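Local coordinates for putative endonuclease/exonuclease/phosphatase family protein (Bacteroides vulgatus ATCC 8482, PDB 3G6S) that probably hydrolyses phosphodiester bonds in nucleic acids as a DNase I-like nuclease, at residues Asp86-Leu91 and Phe123-Thr128; Arg5-Asn10 and His37-Val42; Leu153-Ile158 and Asn188-Lys193; Arg116-Ala121 and Met133-His138. One frame throughout, in Å; residues are numbered along the deposited sequence.

In the fold
The four contacts sample both sheets of a DNase I-like sandwich and one helix packed on it. Interactions 1 and 4 share strand 117-125 in the six-stranded sheet, their centres about 18 Å apart, and Phe123 CE2 lies 3.7 Å from Ala134 CB. Interaction 2 belongs to the facing sheet: its Asp40 OD1 meets Lys87 NZ of interaction 1 in a 2.9 Å salt bridge, and Trp6 packs on Ala134 of interaction 4. Interaction 3 lies on the outer side of the six-stranded sheet, with Ile154 CD1 3.8 Å from Thr137 CG2. Asn10 and His138 come together where strands 2-10 and 131-138 end, probably beside the active-site cleft, as in relatives of this fold.

Interaction 1: Asp86-Leu91 and Phe123-Thr128; sequences DKYEVL and FKDKAT
Tyr88, Glu89 and Val90 pair with Asp125, Lys124 and Phe123 in an antiparallel beta ladder, the outer join of the six-stranded sheet, where edge strand 88-97 runs beside strand 117-125. Glu89 and Lys124 form the hydrogen-bonded pair: Glu89 N reaches Lys124 O at 3.0 Å in a nearly straight bond (170° at the hydrogen) that lies in the carbonyl plane, whereas the return bond from Lys124 N to Glu89 O is bent and weak. Just past the ladder, Lys126 N donates to Lys87 O at 3.2 Å. The side chains of Glu89 and Lys124 lie alongside each other and point the same way. Glu89 stays extended while Lys124 bends at its second and third torsions, and a long, weak salt bridge closes between Glu89 OE1 and Lys124 NZ at 3.4 Å. Tyr88, Val90, Phe123 and Asp125 share the face turned to the second sheet of the DNase I-like sandwich, Tyr88 touching Val4 there and Val90 staying partly exposed. Val90 CG2 comes obliquely to Phe123 CE1 at 3.6 Å, and Tyr83 meets the Phe123 ring edge-to-face. Tyr88 CE1 lies 3.7 Å from Asp125 OD1, ring and carboxylate being almost perpendicular (85°). The other carboxylate oxygen, OD2, accepts from Thr128 N on its anti side, the donor well out of the carboxylate plane, in an Asx motif where the chain turns after the strand. Lys126, the centre of an inverse gamma turn, has CG between its backbone N and carbonyl carbon (chi1 58°), which lays its chain along the Asp86 and Lys87 carbonyls and leads NZ to Lys85 O.

Interaction 2: Arg5-Asn10 and His37-Val42; sequences RWATFN and HELDIV
A bend at chi3 (-63°) of an otherwise extended Arg5 carries its guanidinium to His37, and the chi1 of Asp40 (-75°), which sets CG beside its own backbone N, swings the carboxylate up to the main chain of Arg5. Arg5 NH1 donates to His37 O at 2.8 Å; the oxygen lies in the guanidinium plane, but the nitrogen stands above the carbonyl plane. Asp40 OD2 takes Arg5 N on its anti lone pair in an almost straight bond (2.8 Å, 176°). Arg5 O in turn accepts from Asp40 N at 3.0 Å and, weakly, from Ile41 N. Beyond these bonds the strands run parallel, joined by the beta-alpha-beta crossover through helix 27-36. Ile41 lies against one face of the Trp6 indole: CG2 is 3.7 Å from Trp6 CE2, and CD1 makes a CH-pi contact 4.0 Å from the centroid of the Trp6 six-membered ring. On the other side of the sheet Ala7 CB meets Leu39 CD2 at 3.7 Å. With Glu38 completing a Schellman motif, the chain emerges from the helix at His37, so the Arg5 guanidinium, also salt-bridged to Asp257, probably complements the partial negative charge of the helix C-terminus.

Interaction 3: Leu153-Ile158 and Asn188-Lys193; sequences LIIRKI and NEFVMK
Ile155 and Ile158, one turn apart on helix 144-161, pack against Asn188, Phe190 and selenomethionine Met192 of the loop that leads into strand 193-194. The close part centres on Ile155, whose branches reach different partners. Its CG2, anti to the backbone N, slides past the base of the Phe190 side chain, 3.5 Å from Phe190 CB. Its CD1, at the far end of the other branch, meets the Asn188 amide from the opposite direction, 3.5 Å from Asn188 CG. Ile158 takes the outer end of the same aromatic ring: its CG2 is 3.6 Å from Phe190 CZ, the two side chains crossing at about a right angle, so that the ring is touched by both isoleucines along its length. These closest contacts lie toward solvent, where Asn188 and Phe190 are partly exposed, Phe190 also touching Lys159 and Thr229, while Arg156 turns away from the loop. Packing is wider at the buried end, round Met192. The methyl CE, carried in by a chain bent at chi2 and chi3, meets Ile158 CD1 tip to tip at 3.8 Å, and Ile155 CG1 stays 4.0 Å from Met192 CE. Ile158 and Met192 both rest on Val169 of strand 167-172 beneath the helix. Asn188 OD1 accepts from Phe190 N at 2.8 Å, nearly straight at 171°, in an Asx turn that probably helps hold the amide beside Ile155. The amide oxygen thus finds its partner within the loop, and what joins loop to helix is apolar packing, directed by shape more than by polar pairing.

Interaction 4: Arg116-Ala121 and Met133-His138; sequences RIATWA and MAVNTH
Arg116 lays NH1 over the centre of the His138 imidazole, 3.4 Å above its plane, with guanidinium and ring inclined at 69°, so that one nitrogen faces the ring while the rest of the group tilts off it. At the same end a water accepts from Ile117 N at 3.0 Å and donates to His138 O at 2.8 Å, filling the ladder position where the strands stand too far apart for a direct bond. Thr137 OG1, anti to its backbone N (chi1 -178°), gives Ile117 O a 2.9 Å bond from above the carbonyl plane. From here the antiparallel hairpin is regular: Thr119 and Asn136, then Ala121 and Ala134, each exchange two backbone bonds. At the far end Trp120 has its indole in the crowded position, between backbone N and carbonyl carbon (chi1 63°), and the bent tip of selenomethionine Met133 brings CE to within 3.3 Å of Trp120 CE3, while Trp120 CB touches Val135 CG2 at 3.8 Å. Strand 88-97 flanks 117-125 and strand 167-172 flanks 131-138. Helix 144-161 covers Val135 and Thr137 with Ile154, and Trp120 with Ile161; on the other face Ala134 meets Trp6 of strand 2-10, and Asn136 OD1 binds Thr170.

Interaction 1: Asp86-Leu91 and Phe123-Thr128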
# COMPACT_ATOMS: atom_id res chain seq x y z
N ASP A 86 7.34 0.24 18.63
CA ASP A 86 7.16 1.05 19.83
C ASP A 86 6.03 2.07 19.76
O ASP A 86 5.57 2.55 20.80
CB ASP A 86 8.48 1.76 20.17
CG ASP A 86 9.01 2.62 19.02
OD1 ASP A 86 9.35 2.06 17.94
OD2 ASP A 86 9.09 3.86 19.19
N LYS A 87 5.57 2.41 18.56
CA LYS A 87 4.49 3.37 18.43
C LYS A 87 3.09 2.77 18.37
O LYS A 87 2.16 3.29 18.98
CB LYS A 87 4.68 4.24 17.19
CG LYS A 87 5.55 5.46 17.38
CD LYS A 87 5.11 6.50 16.37
CE LYS A 87 5.96 7.74 16.38
NZ LYS A 87 5.40 8.74 15.43
N TYR A 88 2.94 1.68 17.63
CA TYR A 88 1.64 1.05 17.47
C TYR A 88 1.57 -0.42 17.87
O TYR A 88 2.53 -1.17 17.69
CB TYR A 88 1.19 1.18 16.02
CG TYR A 88 1.45 2.55 15.45
CD1 TYR A 88 0.58 3.61 15.72
CD2 TYR A 88 2.59 2.80 14.70
CE1 TYR A 88 0.85 4.89 15.27
CE2 TYR A 88 2.88 4.08 14.24
CZ TYR A 88 2.01 5.12 14.52
OH TYR A 88 2.31 6.39 14.09
N GLU A 89 0.42 -0.82 18.40
CA GLU A 89 0.20 -2.20 18.79
C GLU A 89 -0.83 -2.80 17.84
O GLU A 89 -1.78 -2.12 17.46
CB GLU A 89 -0.32 -2.28 20.22
CG GLU A 89 -0.42 -3.69 20.75
CD GLU A 89 -1.43 -3.80 21.87
OE1 GLU A 89 -1.40 -2.94 22.78
OE2 GLU A 89 -2.25 -4.75 21.85
N VAL A 90 -0.64 -4.05 17.46
CA VAL A 90 -1.56 -4.72 16.55
C VAL A 90 -2.61 -5.48 17.34
O VAL A 90 -2.29 -6.49 17.98
CB VAL A 90 -0.83 -5.70 15.64
CG1 VAL A 90 -1.83 -6.50 14.82
CG2 VAL A 90 0.12 -4.95 14.72
N LEU A 91 -3.85 -5.01 17.32
CA LEU A 91 -4.92 -5.70 18.05
C LEU A 91 -5.34 -6.95 17.29
O LEU A 91 -5.63 -7.99 17.88
CB LEU A 91 -6.12 -4.78 18.24
CG LEU A 91 -5.88 -3.55 19.12
CD1 LEU A 91 -7.11 -2.68 19.11
CD2 LEU A 91 -5.52 -4.00 20.53
N PHE A 123 -5.02 -1.37 14.30
CA PHE A 123 -3.97 -0.78 15.13
C PHE A 123 -4.47 -0.01 16.32
O PHE A 123 -5.65 0.29 16.44
CB PHE A 123 -3.12 0.18 14.30
CG PHE A 123 -2.13 -0.49 13.40
CD1 PHE A 123 -1.05 -1.19 13.93
CD2 PHE A 123 -2.25 -0.39 12.02
CE1 PHE A 123 -0.10 -1.77 13.09
CE2 PHE A 123 -1.30 -0.97 11.18
CZ PHE A 123 -0.22 -1.66 11.72
N LYS A 124 -3.55 0.33 17.21
CA LYS A 124 -3.88 1.12 18.38
C LYS A 124 -2.65 1.95 18.67
O LYS A 124 -1.54 1.42 18.72
CB LYS A 124 -4.19 0.26 19.61
CG LYS A 124 -4.61 1.12 20.80
CD LYS A 124 -3.95 0.70 22.11
CE LYS A 124 -4.56 -0.57 22.68
NZ LYS A 124 -3.91 -0.96 23.96
N ASP A 125 -2.85 3.24 18.84
CA ASP A 125 -1.74 4.12 19.14
C ASP A 125 -1.43 3.92 20.62
O ASP A 125 -2.21 4.36 21.47
CB ASP A 125 -2.13 5.58 18.87
CG ASP A 125 -0.96 6.52 19.00
OD1 ASP A 125 -0.49 7.03 17.95
OD2 ASP A 125 -0.49 6.75 20.14
N LYS A 126 -0.32 3.27 20.93
CA LYS A 126 0.03 3.02 22.32
C LYS A 126 0.57 4.26 22.99
O LYS A 126 1.62 4.23 23.63
CB LYS A 126 1.04 1.87 22.43
CG LYS A 126 2.31 2.07 21.66
CD LYS A 126 2.80 0.77 21.06
CE LYS A 126 3.01 -0.31 22.10
NZ LYS A 126 3.63 -1.51 21.48
N ALA A 127 -0.15 5.36 22.86
CA ALA A 127 0.25 6.62 23.47
C ALA A 127 -1.02 7.45 23.63
O ALA A 127 -1.18 8.14 24.62
CB ALA A 127 1.26 7.36 22.58
N THR A 128 -1.92 7.35 22.65
CA THR A 128 -3.18 8.07 22.68
C THR A 128 -4.35 7.11 22.85
O THR A 128 -5.45 7.52 23.20
CB THR A 128 -3.40 8.89 21.39
OG1 THR A 128 -3.62 8.00 20.29
CG2 THR A 128 -2.19 9.76 21.10

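Interaction 2: Arg5-Asn10 and His37-Val42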
# COMPACT_ATOMS: atom_id res chain seq x y z
N ARG A 5 2.52 9.28 9.91
CA ARG A 5 3.03 9.45 8.56
C ARG A 5 2.87 8.10 7.85
O ARG A 5 3.58 7.14 8.14
CB ARG A 5 4.48 9.87 8.59
CG ARG A 5 5.07 10.03 7.21
CD ARG A 5 6.36 10.80 7.27
NE ARG A 5 6.12 12.15 7.77
CZ ARG A 5 7.08 12.99 8.13
NH1 ARG A 5 8.36 12.62 8.04
NH2 ARG A 5 6.77 14.21 8.57
N TRP A 6 1.92 8.05 6.93
CA TRP A 6 1.59 6.85 6.19
C TRP A 6 2.30 6.82 4.84
O TRP A 6 2.68 7.86 4.31
CB TRP A 6 0.08 6.82 5.99
CG TRP A 6 -0.55 5.47 6.11
CD1 TRP A 6 -0.52 4.44 5.20
CD2 TRP A 6 -1.37 5.02 7.19
NE1 TRP A 6 -1.27 3.39 5.66
CE2 TRP A 6 -1.79 3.71 6.88
CE3 TRP A 6 -1.77 5.59 8.41
CZ2 TRP A 6 -2.62 2.97 7.73
CZ3 TRP A 6 -2.59 4.86 9.25
CH2 TRP A 6 -3.00 3.55 8.91
N ALA A 7 2.45 5.62 4.27
CA ALA A 7 3.08 5.49 2.96
C ALA A 7 2.75 4.19 2.24
O ALA A 7 2.68 3.13 2.86
CB ALA A 7 4.60 5.63 3.09
N THR A 8 2.53 4.29 0.93
CA THR A 8 2.26 3.12 0.11
C THR A 8 3.42 3.05 -0.88
O THR A 8 3.80 4.06 -1.47
CB THR A 8 0.92 3.24 -0.67
OG1 THR A 8 0.74 2.07 -1.48
CG2 THR A 8 0.92 4.47 -1.58
N PHE A 9 3.98 1.86 -1.06
CA PHE A 9 5.12 1.72 -1.94
C PHE A 9 5.32 0.33 -2.56
O PHE A 9 5.39 -0.68 -1.86
CB PHE A 9 6.38 2.13 -1.17
CG PHE A 9 7.63 2.11 -1.98
CD1 PHE A 9 7.63 2.60 -3.28
CD2 PHE A 9 8.82 1.64 -1.43
CE1 PHE A 9 8.81 2.62 -4.03
CE2 PHE A 9 10.00 1.65 -2.17
CZ PHE A 9 10.00 2.14 -3.47
N ASN A 10 5.37 0.29 -3.89
CA ASN A 10 5.59 -0.95 -4.63
C ASN A 10 7.11 -1.02 -4.77
O ASN A 10 7.73 -0.15 -5.37
CB ASN A 10 4.94 -0.86 -6.03
CG ASN A 10 5.02 -2.18 -6.80
OD1 ASN A 10 6.01 -2.91 -6.72
ND2 ASN A 10 3.98 -2.46 -7.58
N HIS A 37 12.75 9.18 6.26
CA HIS A 37 11.50 9.92 6.26
C HIS A 37 10.63 9.58 7.45
O HIS A 37 9.51 10.07 7.57
CB HIS A 37 10.74 9.68 4.96
CG HIS A 37 11.35 10.36 3.77
ND1 HIS A 37 12.52 9.94 3.20
CD2 HIS A 37 10.96 11.47 3.09
CE1 HIS A 37 12.84 10.76 2.21
NE2 HIS A 37 11.91 11.69 2.12
N GLU A 38 11.17 8.74 8.33
CA GLU A 38 10.47 8.31 9.55
C GLU A 38 9.05 7.85 9.32
O GLU A 38 8.11 8.32 9.96
CB GLU A 38 10.47 9.44 10.57
CG GLU A 38 11.84 9.75 11.09
CD GLU A 38 11.80 10.78 12.18
OE1 GLU A 38 11.40 11.93 11.89
OE2 GLU A 38 12.17 10.43 13.33
N LEU A 39 8.89 6.92 8.39
CA LEU A 39 7.59 6.37 8.09
C LEU A 39 7.04 5.61 9.31
O LEU A 39 7.75 4.83 9.92
CB LEU A 39 7.72 5.44 6.87
CG LEU A 39 7.48 6.10 5.51
CD1 LEU A 39 8.06 7.51 5.48
CD2 LEU A 39 8.08 5.23 4.42
N ASP A 40 5.79 5.88 9.67
CA ASP A 40 5.16 5.23 10.81
C ASP A 40 4.52 3.92 10.38
O ASP A 40 4.63 2.90 11.07
CB ASP A 40 4.08 6.11 11.43
CG ASP A 40 4.64 7.27 12.23
OD1 ASP A 40 5.51 7.03 13.10
OD2 ASP A 40 4.18 8.42 12.02
N ILE A 41 3.83 3.96 9.25
CA ILE A 41 3.14 2.79 8.72
C ILE A 41 3.33 2.76 7.21
O ILE A 41 3.13 3.77 6.53
CB ILE A 41 1.65 2.81 9.05
CG1 ILE A 41 1.48 2.70 10.56
CG2 ILE A 41 0.94 1.66 8.35
CD1 ILE A 41 0.04 2.87 11.01
N VAL A 42 3.73 1.61 6.69
CA VAL A 42 3.97 1.46 5.26
C VAL A 42 3.30 0.22 4.69
O VAL A 42 3.46 -0.87 5.22
CB VAL A 42 5.49 1.33 4.97
CG1 VAL A 42 5.73 1.40 3.47
CG2 VAL A 42 6.26 2.40 5.69

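Interaction 3: Leu153-Ile158 and Asn188-Lys193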
# COMPACT_ATOMS: atom_id res chain seq x y z
N LEU A 153 -15.29 -5.18 -2.01
CA LEU A 153 -14.94 -6.16 -0.99
C LEU A 153 -14.18 -5.50 0.16
O LEU A 153 -14.46 -5.76 1.33
CB LEU A 153 -14.09 -7.26 -1.62
CG LEU A 153 -13.40 -8.27 -0.70
CD1 LEU A 153 -14.42 -9.01 0.15
CD2 LEU A 153 -12.59 -9.24 -1.54
N ILE A 154 -13.23 -4.63 -0.18
CA ILE A 154 -12.45 -3.94 0.83
C ILE A 154 -13.36 -3.07 1.70
O ILE A 154 -13.25 -3.09 2.93
CB ILE A 154 -11.35 -3.08 0.17
CG1 ILE A 154 -10.30 -4.00 -0.44
CG2 ILE A 154 -10.71 -2.13 1.20
CD1 ILE A 154 -9.29 -3.29 -1.33
N ILE A 155 -14.26 -2.33 1.07
CA ILE A 155 -15.18 -1.49 1.83
C ILE A 155 -15.96 -2.32 2.84
O ILE A 155 -16.06 -1.95 4.00
CB ILE A 155 -16.17 -0.73 0.91
CG1 ILE A 155 -15.42 0.29 0.06
CG2 ILE A 155 -17.23 -0.03 1.75
CD1 ILE A 155 -16.31 1.21 -0.75
N ARG A 156 -16.50 -3.46 2.40
CA ARG A 156 -17.26 -4.33 3.30
C ARG A 156 -16.43 -4.87 4.47
O ARG A 156 -16.97 -5.15 5.53
CB ARG A 156 -17.86 -5.51 2.53
CG ARG A 156 -18.86 -5.10 1.46
CD ARG A 156 -19.78 -6.26 1.15
NE ARG A 156 -19.06 -7.44 0.68
CZ ARG A 156 -18.61 -7.59 -0.57
NH1 ARG A 156 -18.80 -6.64 -1.47
NH2 ARG A 156 -17.96 -8.70 -0.91
N LYS A 157 -15.12 -5.03 4.25
CA LYS A 157 -14.23 -5.53 5.29
C LYS A 157 -13.87 -4.43 6.28
O LYS A 157 -13.63 -4.70 7.46
CB LYS A 157 -12.96 -6.11 4.67
CG LYS A 157 -13.23 -7.18 3.62
CD LYS A 157 -13.80 -8.47 4.22
CE LYS A 157 -12.75 -9.20 5.05
NZ LYS A 157 -13.21 -10.55 5.49
N ILE A 158 -13.81 -3.19 5.80
CA ILE A 158 -13.49 -2.07 6.68
C ILE A 158 -14.67 -1.85 7.61
O ILE A 158 -14.48 -1.59 8.80
CB ILE A 158 -13.23 -0.77 5.90
CG1 ILE A 158 -11.87 -0.85 5.19
CG2 ILE A 158 -13.26 0.41 6.84
CD1 ILE A 158 -11.64 0.31 4.19
N ASN A 188 -18.73 5.71 -3.52
CA ASN A 188 -19.53 4.72 -2.83
C ASN A 188 -20.20 5.33 -1.60
O ASN A 188 -19.71 6.30 -1.03
CB ASN A 188 -18.64 3.55 -2.42
CG ASN A 188 -19.41 2.41 -1.79
OD1 ASN A 188 -19.71 2.44 -0.59
ND2 ASN A 188 -19.74 1.41 -2.58
N GLU A 189 -21.33 4.75 -1.21
CA GLU A 189 -22.09 5.21 -0.04
C GLU A 189 -21.15 5.33 1.17
O GLU A 189 -21.34 6.18 2.03
CB GLU A 189 -23.21 4.22 0.22
CG GLU A 189 -24.17 4.60 1.32
CD GLU A 189 -25.42 3.72 1.28
OE1 GLU A 189 -25.28 2.48 1.31
OE2 GLU A 189 -26.53 4.29 1.23
N PHE A 190 -20.14 4.46 1.23
CA PHE A 190 -19.13 4.50 2.29
C PHE A 190 -18.04 5.37 1.67
O PHE A 190 -17.30 4.93 0.78
CB PHE A 190 -18.62 3.08 2.58
CG PHE A 190 -17.59 3.01 3.67
CD1 PHE A 190 -16.24 3.22 3.39
CD2 PHE A 190 -17.96 2.74 4.99
CE1 PHE A 190 -15.27 3.16 4.40
CE2 PHE A 190 -17.00 2.68 6.02
CZ PHE A 190 -15.66 2.88 5.73
N VAL A 191 -17.98 6.63 2.12
CA VAL A 191 -17.04 7.62 1.61
C VAL A 191 -15.57 7.30 1.87
O VAL A 191 -15.18 6.91 2.97
CB VAL A 191 -17.33 9.03 2.19
CG1 VAL A 191 -16.34 10.05 1.63
CG2 VAL A 191 -18.76 9.45 1.85
N MSE A 192 -14.77 7.49 0.82
CA MSE A 192 -13.33 7.26 0.85
C MSE A 192 -12.72 8.39 0.04
O MSE A 192 -13.00 8.54 -1.14
CB MSE A 192 -13.00 5.92 0.19
CG MSE A 192 -13.51 4.74 0.97
SE MSE A 192 -12.11 3.89 1.99
CE MSE A 192 -12.03 2.25 0.97
N LYS A 193 -11.90 9.20 0.70
CA LYS A 193 -11.26 10.33 0.03
C LYS A 193 -9.90 9.94 -0.54
O LYS A 193 -9.21 9.07 -0.01
CB LYS A 193 -11.08 11.47 1.03
CG LYS A 193 -12.34 11.88 1.78
CD LYS A 193 -13.33 12.65 0.90
CE LYS A 193 -14.48 13.19 1.75
NZ LYS A 193 -15.41 14.10 1.02

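Interaction 4: Arg116-Ala121 and Met133-His138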
# COMPACT_ATOMS: atom_id res chain seq x y z
N ARG A 116 -4.75 -12.18 -6.32
CA ARG A 116 -4.53 -10.93 -5.61
C ARG A 116 -4.98 -11.00 -4.15
O ARG A 116 -5.84 -11.81 -3.80
CB ARG A 116 -5.28 -9.80 -6.34
CG ARG A 116 -4.80 -9.58 -7.78
CD ARG A 116 -3.36 -9.08 -7.83
NE ARG A 116 -2.79 -9.22 -9.17
CZ ARG A 116 -1.62 -8.73 -9.55
NH1 ARG A 116 -0.87 -8.04 -8.69
NH2 ARG A 116 -1.19 -8.91 -10.79
N ILE A 117 -4.39 -10.16 -3.30
CA ILE A 117 -4.75 -10.14 -1.89
C ILE A 117 -4.74 -8.75 -1.27
O ILE A 117 -4.26 -7.77 -1.85
CB ILE A 117 -3.78 -10.99 -1.04
CG1 ILE A 117 -2.35 -10.45 -1.20
CG2 ILE A 117 -3.88 -12.45 -1.41
CD1 ILE A 117 -1.32 -11.15 -0.35
N ALA A 118 -5.27 -8.69 -0.05
CA ALA A 118 -5.30 -7.47 0.73
C ALA A 118 -4.93 -7.89 2.15
O ALA A 118 -5.45 -8.88 2.66
CB ALA A 118 -6.70 -6.86 0.71
N THR A 119 -4.00 -7.18 2.77
CA THR A 119 -3.60 -7.49 4.14
C THR A 119 -4.06 -6.30 4.98
O THR A 119 -3.87 -5.15 4.59
CB THR A 119 -2.07 -7.69 4.27
OG1 THR A 119 -1.70 -8.94 3.68
CG2 THR A 119 -1.64 -7.70 5.74
N TRP A 120 -4.70 -6.58 6.12
CA TRP A 120 -5.20 -5.53 7.00
C TRP A 120 -4.77 -5.73 8.44
O TRP A 120 -4.32 -6.80 8.82
CB TRP A 120 -6.74 -5.48 6.97
CG TRP A 120 -7.41 -6.72 7.47
CD1 TRP A 120 -7.80 -7.79 6.73
CD2 TRP A 120 -7.72 -7.04 8.84
NE1 TRP A 120 -8.35 -8.75 7.55
CE2 TRP A 120 -8.32 -8.32 8.85
CE3 TRP A 120 -7.57 -6.36 10.06
CZ2 TRP A 120 -8.75 -8.95 10.02
CZ3 TRP A 120 -8.00 -6.99 11.24
CH2 TRP A 120 -8.59 -8.27 11.20
N ALA A 121 -4.94 -4.68 9.23
CA ALA A 121 -4.57 -4.73 10.63
C ALA A 121 -5.27 -3.64 11.42
O ALA A 121 -5.33 -2.48 10.99
CB ALA A 121 -3.07 -4.58 10.78
N MSE A 133 -7.67 1.48 11.41
CA MSE A 133 -7.37 0.33 10.61
C MSE A 133 -6.56 0.66 9.38
O MSE A 133 -6.69 1.74 8.80
CB MSE A 133 -8.65 -0.37 10.21
CG MSE A 133 -8.43 -1.61 9.37
SE MSE A 133 -10.10 -2.30 8.77
CE MSE A 133 -9.60 -4.16 8.70
N ALA A 134 -5.70 -0.27 9.01
CA ALA A 134 -4.87 -0.11 7.84
C ALA A 134 -5.13 -1.30 6.93
O ALA A 134 -5.17 -2.45 7.38
CB ALA A 134 -3.41 -0.07 8.23
N VAL A 135 -5.31 -1.01 5.65
CA VAL A 135 -5.54 -2.05 4.65
C VAL A 135 -4.60 -1.75 3.49
O VAL A 135 -4.58 -0.63 2.98
CB VAL A 135 -7.01 -2.07 4.16
CG1 VAL A 135 -7.20 -3.17 3.12
CG2 VAL A 135 -7.94 -2.31 5.33
N ASN A 136 -3.82 -2.75 3.11
CA ASN A 136 -2.85 -2.63 2.02
C ASN A 136 -3.17 -3.69 0.99
O ASN A 136 -3.33 -4.86 1.32
CB ASN A 136 -1.45 -2.85 2.55
CG ASN A 136 -0.40 -2.60 1.51
OD1 ASN A 136 -0.41 -1.54 0.87
ND2 ASN A 136 0.51 -3.56 1.31
N THR A 137 -3.23 -3.29 -0.27
CA THR A 137 -3.57 -4.27 -1.29
C THR A 137 -2.85 -4.04 -2.63
O THR A 137 -2.14 -3.05 -2.79
CB THR A 137 -5.10 -4.26 -1.49
OG1 THR A 137 -5.47 -5.24 -2.47
CG2 THR A 137 -5.57 -2.89 -1.95
N HIS A 138 -3.03 -4.98 -3.56
CA HIS A 138 -2.43 -4.92 -4.91
C HIS A 138 -3.47 -5.45 -5.91
O HIS A 138 -3.75 -6.64 -5.92
CB HIS A 138 -1.18 -5.78 -5.01
CG HIS A 138 -0.35 -5.51 -6.22
ND1 HIS A 138 -0.77 -4.68 -7.24
CD2 HIS A 138 0.90 -5.92 -6.57
CE1 HIS A 138 0.18 -4.59 -8.16
NE2 HIS A 138 1.20 -5.33 -7.77
O HOH W 1 -2.18 -8.57 -4.53